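Local coordinates for fibronectin type-III domain-containing protein (Caldanaerobacter subterraneus subsp. tengcongensis, PDB 7JGU), which is of unknown function, though this fibronectin type III domain, a beta sandwich from a longer bacterial protein, probably serves as a structural module, at residues A[2-10]-A[73-84]. Numbering follows the deposited sequence. Where two conformers were deposited one is given.
Sequences TVPDEPVGF and AVNELGPSNFVT
The hairpin of strands 66-75 and 78-88 carries the proline-rich lead-in 2-10 across the face onto which Ala-73, Asn-75, Ser-80 and Val-83 point, fixed near its turn by a bond from Asn-75 to Thr-2. ND2 of Asn-75 lies 2.9 Å from Thr-2 O; an N-H...O angle of 167° and an approach in the carbonyl plane, on a lone pair, mark a well-formed bond. The same nitrogen also donates to Gly-31 O. Placing the amide between backbone N and carbonyl carbon (chi1 69°) lets its other end serve the type I turn 75-78: Leu-77 N donates to Asn-75 OD1 at 2.8 Å, an Asx turn, from above the carbonyl plane. Shortened to an alanine, this position would probably leave Thr-2 O and Gly-31 O without their shared donor and the turn without its side-chain acceptor for Leu-77 N. Pro-4 packs its ring obliquely on this amide, CD 3.5 Å from ND2, while Pro-4 CB meets Ala-73 CB at 3.7 Å. In this fibronectin type III sandwich the lead-in crosses that face before entering strand 11-15 of the three-stranded sheet. Beside Pro-4, the hairpin ladder uses a side chain: Ser-80 N still donates to Ala-73 O, but Ala-73 N turns to Ser-80 OG (3.0 Å), which itself donates to Asn-81 O. CB of that serine rests against the carbonyl oxygens of Pro-4 and Asp-5, 3.4 and 3.3 Å away respectively. Farther along, Phe-10 CD2 lies 3.8 Å from Val-83 CG2, and one water donates to both Phe-10 O and Thr-84 O, bridging the backbones beside the ring.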
ATOM      1  N   THR A   2     -20.680   3.464   9.164  1.00 35.05           N
ATOM      2  CA  THR A   2     -19.435   3.924   9.760  1.00 31.92           C
ATOM      3  C   THR A   2     -18.329   3.941   8.714  1.00 26.28           C
ATOM      4  O   THR A   2     -18.494   3.403   7.623  1.00 24.60           O
ATOM      5  CB  THR A   2     -18.994   2.999  10.903  1.00 36.53           C
ATOM      6  OG1 THR A   2     -18.676   1.705  10.376  1.00 39.06           O
ATOM      7  CG2 THR A   2     -20.094   2.868  11.938  1.00 39.01           C
ATOM      8  N   VAL A   3     -17.196   4.551   9.044  1.00 24.59           N
ATOM      9  CA  VAL A   3     -16.027   4.481   8.170  1.00 22.41           C
ATOM     10  C   VAL A   3     -15.560   3.032   8.110  1.00 19.00           C
ATOM     11  O   VAL A   3     -15.950   2.211   8.956  1.00 19.59           O
ATOM     12  CB  VAL A   3     -14.905   5.430   8.624  1.00 24.75           C
ATOM     13  CG1 VAL A   3     -15.445   6.832   8.798  1.00 27.01           C
ATOM     14  CG2 VAL A   3     -14.246   4.932   9.906  1.00 26.48           C
ATOM     15  N   PRO A   4     -14.731   2.666   7.148  1.00 16.84           N
ATOM     16  CA  PRO A   4     -14.299   1.274   7.064  1.00 15.41           C
ATOM     17  C   PRO A   4     -13.389   0.908   8.212  1.00 15.34           C
ATOM     18  O   PRO A   4     -12.771   1.756   8.869  1.00 16.05           O
ATOM     19  CB  PRO A   4     -13.527   1.208   5.743  1.00 15.29           C
ATOM     20  CG  PRO A   4     -13.910   2.460   4.999  1.00 16.77           C
ATOM     21  CD  PRO A   4     -14.180   3.474   6.047  1.00 17.39           C
ATOM     22  N   ASP A   5     -13.287  -0.395   8.417  1.00 15.04           N
ATOM     23  CA  ASP A   5     -12.259  -0.931   9.281  1.00 15.33           C
ATOM     24  C   ASP A   5     -10.881  -0.592   8.714  1.00 14.06           C
ATOM     25  O   ASP A   5     -10.712  -0.316   7.529  1.00 15.26           O
ATOM     26  CB  ASP A   5     -12.375  -2.453   9.335  1.00 15.10           C
ATOM     27  CG  ASP A   5     -13.515  -2.956  10.218  1.00 17.11           C
ATOM     28  OD1 ASP A   5     -14.219  -2.154  10.857  1.00 20.57           O
ATOM     29  OD2 ASP A   5     -13.711  -4.187  10.274  1.00 16.77           O
ATOM     30  N   GLU A   6      -9.890  -0.625   9.570  1.00 16.55           N
ATOM     31  CA  GLU A   6      -8.507  -0.552   9.097  1.00 16.54           C
ATOM     32  C   GLU A   6      -8.143  -1.849   8.380  1.00 14.80           C
ATOM     33  O   GLU A   6      -8.467  -2.933   8.875  1.00 14.99           O
ATOM     34  CB  GLU A   6      -7.644  -0.351  10.337  1.00 23.56           C
ATOM     35  CG  GLU A   6      -6.214  -0.069  10.101  1.00 34.06           C
ATOM     36  CD  GLU A   6      -5.433   0.075  11.406  1.00 43.95           C
ATOM     37  OE1 GLU A   6      -5.854   0.871  12.274  1.00 47.64           O
ATOM     38  OE2 GLU A   6      -4.404  -0.607  11.570  1.00 47.00           O
ATOM     39  N   PRO A   7      -7.493  -1.794   7.205  1.00 14.37           N
ATOM     40  CA  PRO A   7      -7.030  -3.033   6.577  1.00 13.61           C
ATOM     41  C   PRO A   7      -6.027  -3.741   7.458  1.00 12.88           C
ATOM     42  O   PRO A   7      -5.273  -3.114   8.199  1.00 14.48           O
ATOM     43  CB  PRO A   7      -6.386  -2.559   5.267  1.00 14.94           C
ATOM     44  CG  PRO A   7      -7.010  -1.244   4.996  1.00 16.75           C
ATOM     45  CD  PRO A   7      -7.201  -0.619   6.354  1.00 14.86           C
ATOM     46  N   VAL A   8      -6.017  -5.058   7.317  1.00 12.64           N
ATOM     47  CA  VAL A   8      -5.047  -5.917   7.975  1.00 13.00           C
ATOM     48  C   VAL A   8      -4.386  -6.768   6.905  1.00 13.29           C
ATOM     49  O   VAL A   8      -4.780  -6.754   5.738  1.00 13.92           O
ATOM     50  CB  VAL A   8      -5.665  -6.767   9.105  1.00 12.86           C
ATOM     51  CG1 VAL A   8      -6.197  -5.851  10.210  1.00 16.15           C
ATOM     52  CG2 VAL A   8      -6.773  -7.659   8.582  1.00 14.03           C
ATOM     53  N   GLY A   9      -3.363  -7.507   7.310  1.00 14.28           N
ATOM     54  CA  GLY A   9      -2.636  -8.313   6.352  1.00 16.12           C
ATOM     55  C   GLY A   9      -1.993  -7.507   5.245  1.00 13.89           C
ATOM     56  O   GLY A   9      -1.915  -7.987   4.110  1.00 14.16           O
ATOM     57  N   PHE A  10      -1.540  -6.293   5.539  1.00 13.45           N
ATOM     58  CA  PHE A  10      -0.921  -5.430   4.530  1.00 12.28           C
ATOM     59  C   PHE A  10       0.524  -5.871   4.382  1.00 11.76           C
ATOM     60  O   PHE A  10       1.316  -5.742   5.322  1.00 14.32           O
ATOM     61  CB  PHE A  10      -0.997  -3.974   4.967  1.00 12.34           C
ATOM     62  CG  PHE A  10      -0.410  -2.988   3.995  1.00 11.06           C
ATOM     63  CD1 PHE A  10      -0.390  -3.241   2.645  1.00 12.19           C
ATOM     64  CD2 PHE A  10       0.092  -1.791   4.453  1.00 11.44           C
ATOM     65  CE1 PHE A  10       0.154  -2.294   1.771  1.00 11.96           C
ATOM     66  CE2 PHE A  10       0.625  -0.871   3.598  1.00 11.88           C
ATOM     67  CZ  PHE A  10       0.628  -1.115   2.264  1.00 11.26           C
ATOM     68  N   ALA A  73      -8.366   2.489   3.999  1.00 12.66           N
ATOM     69  CA  ALA A  73      -9.614   2.123   3.347  1.00 12.45           C
ATOM     70  C   ALA A  73     -10.541   3.328   3.449  1.00 13.35           C
ATOM     71  O   ALA A  73     -10.519   4.048   4.442  1.00 15.51           O
ATOM     72  CB  ALA A  73     -10.253   0.937   4.047  1.00 13.62           C
ATOM     73  N   VAL A  74     -11.383   3.517   2.435  1.00 13.04           N
ATOM     74  CA  VAL A  74     -12.203   4.721   2.335  1.00 14.46           C
ATOM     75  C   VAL A  74     -13.618   4.350   1.919  1.00 15.04           C
ATOM     76  O   VAL A  74     -13.830   3.454   1.095  1.00 16.31           O
ATOM     77  CB  VAL A  74     -11.596   5.685   1.300  1.00 15.88           C
ATOM     78  CG1 VAL A  74     -12.321   7.013   1.330  1.00 18.92           C
ATOM     79  CG2 VAL A  74     -10.108   5.886   1.538  1.00 18.34           C
ATOM     80  N   ASN A  75     -14.597   5.033   2.503  1.00 17.34           N
ATOM     81  CA  ASN A  75     -15.965   5.000   1.997  1.00 19.00           C
ATOM     82  C   ASN A  75     -16.522   6.414   2.078  1.00 24.06           C
ATOM     83  O   ASN A  75     -15.800   7.368   2.395  1.00 23.19           O
ATOM     84  CB  ASN A  75     -16.816   3.925   2.685  1.00 19.86           C
ATOM     85  CG  ASN A  75     -17.111   4.227   4.127  1.00 19.18           C
ATOM     86  OD1 ASN A  75     -17.033   5.361   4.578  1.00 21.86           O
ATOM     87  ND2 ASN A  75     -17.466   3.195   4.871  1.00 19.43           N
ATOM     88  N   GLU A  76     -17.827   6.534   1.800  1.00 28.08           N
ATOM     89  CA  GLU A  76     -18.456   7.848   1.715  1.00 32.02           C
ATOM     90  C   GLU A  76     -18.389   8.595   3.038  1.00 32.39           C
ATOM     91  O   GLU A  76     -18.465   9.832   3.058  1.00 34.77           O
ATOM     92  CB  GLU A  76     -19.923   7.709   1.290  1.00 37.52           C
ATOM     93  CG  GLU A  76     -20.113   7.024  -0.046  1.00 43.76           C
ATOM     94  CD  GLU A  76     -20.370   5.536   0.093  1.00 51.89           C
ATOM     95  OE1 GLU A  76     -19.929   4.936   1.108  1.00 51.09           O
ATOM     96  OE2 GLU A  76     -21.020   4.967  -0.814  1.00 56.34           O
ATOM     97  N   LEU A  77     -18.284   7.875   4.149  1.00 33.09           N
ATOM     98  CA  LEU A  77     -18.266   8.503   5.460  1.00 34.57           C
ATOM     99  C   LEU A  77     -16.876   8.970   5.854  1.00 35.03           C
ATOM    100  O   LEU A  77     -16.745   9.825   6.736  1.00 36.72           O
ATOM    101  CB  LEU A  77     -18.798   7.526   6.512  1.00 38.84           C
ATOM    102  CG  LEU A  77     -20.290   7.184   6.474  1.00 44.64           C
ATOM    103  CD1 LEU A  77     -21.118   8.428   6.752  1.00 45.20           C
ATOM    104  CD2 LEU A  77     -20.712   6.540   5.152  1.00 49.10           C
ATOM    105  N   GLY A  78     -15.840   8.440   5.218  1.00 31.52           N
ATOM    106  CA  GLY A  78     -14.491   8.842   5.518  1.00 28.68           C
ATOM    107  C   GLY A  78     -13.523   7.683   5.446  1.00 24.48           C
ATOM    108  O   GLY A  78     -13.858   6.584   4.998  1.00 21.70           O
ATOM    109  N   PRO A  79     -12.298   7.924   5.886  1.00 23.49           N
ATOM    110  CA  PRO A  79     -11.258   6.894   5.822  1.00 22.16           C
ATOM    111  C   PRO A  79     -11.098   6.147   7.130  1.00 19.56           C
ATOM    112  O   PRO A  79     -11.472   6.639   8.194  1.00 21.35           O
ATOM    113  CB  PRO A  79     -10.006   7.731   5.540  1.00 24.24           C
ATOM    114  CG  PRO A  79     -10.267   9.011   6.306  1.00 27.36           C
ATOM    115  CD  PRO A  79     -11.754   9.237   6.271  1.00 27.47           C
ATOM    116  N   SER A  80     -10.521   4.954   7.050  1.00 16.55           N
ATOM    117  CA  SER A  80     -10.019   4.257   8.219  1.00 16.00           C
ATOM    118  C   SER A  80      -8.734   4.925   8.706  1.00 15.96           C
ATOM    119  O   SER A  80      -8.240   5.875   8.112  1.00 18.02           O
ATOM    120  CB  SER A  80      -9.675   2.820   7.827  1.00 14.88           C
ATOM    121  OG  SER A  80      -8.534   2.783   6.961  1.00 13.33           O
ATOM    122  N   ASN A  81      -8.172   4.408   9.800  0.70 15.26           N
ATOM    123  CA  ASN A  81      -6.806   4.778  10.154  0.70 15.15           C
ATOM    124  C   ASN A  81      -5.805   4.190   9.151  0.70 13.00           C
ATOM    125  O   ASN A  81      -6.116   3.270   8.388  0.70 12.81           O
ATOM    126  CB  ASN A  81      -6.456   4.286  11.562  0.70 22.25           C
ATOM    127  CG  ASN A  81      -7.052   5.160  12.652  0.70 27.79           C
ATOM    128  OD1 ASN A  81      -7.787   6.114  12.377  0.70 27.46           O
ATOM    129  ND2 ASN A  81      -6.744   4.834  13.901  0.70 31.23           N
ATOM    130  N   PHE A  82      -4.591   4.732   9.163  1.00 13.70           N
ATOM    131  CA  PHE A  82      -3.518   4.265   8.305  1.00 13.25           C
ATOM    132  C   PHE A  82      -2.823   3.036   8.881  1.00 14.12           C
ATOM    133  O   PHE A  82      -2.628   2.923  10.096  1.00 16.71           O
ATOM    134  CB  PHE A  82      -2.437   5.341   8.198  1.00 14.45           C
ATOM    135  CG  PHE A  82      -2.798   6.501   7.332  1.00 14.67           C
ATOM    136  CD1 PHE A  82      -2.627   6.441   5.964  1.00 16.32           C
ATOM    137  CD2 PHE A  82      -3.279   7.667   7.889  1.00 16.59           C
ATOM    138  CE1 PHE A  82      -2.960   7.523   5.161  1.00 18.47           C
ATOM    139  CE2 PHE A  82      -3.597   8.741   7.098  1.00 20.20           C
ATOM    140  CZ  PHE A  82      -3.428   8.670   5.730  1.00 20.71           C
ATOM    141  N   VAL A  83      -2.388   2.152   7.986  1.00 12.58           N
ATOM    142  CA  VAL A  83      -1.526   1.026   8.331  0.55 14.73           C
ATOM    143  C   VAL A  83      -0.338   1.055   7.388  1.00 12.51           C
ATOM    144  O   VAL A  83      -0.456   1.482   6.244  1.00 13.01           O
ATOM    145  CB  VAL A  83      -2.248  -0.329   8.259  0.55 17.45           C
ATOM    146  CG1 VAL A  83      -3.433  -0.295   9.161  0.55 19.16           C
ATOM    147  CG2 VAL A  83      -2.675  -0.654   6.847  0.55 19.32           C
ATOM    148  N   THR A  84       0.818   0.622   7.877  1.00 13.62           N
ATOM    149  CA  THR A  84       2.032   0.649   7.069  1.00 13.43           C
ATOM    150  C   THR A  84       2.651  -0.732   6.923  1.00 12.50           C
ATOM    151  O   THR A  84       2.414  -1.633   7.722  1.00 14.79           O
ATOM    152  CB  THR A  84       3.082   1.638   7.605  1.00 16.63           C
ATOM    153  OG1 THR A  84       3.485   1.237   8.921  1.00 19.97           O
ATOM    154  CG2 THR A  84       2.547   3.062   7.622  1.00 20.20           C
TER
HETATM  155  O   HOH W   1       1.315  -4.286   7.787  1.00 31.24           O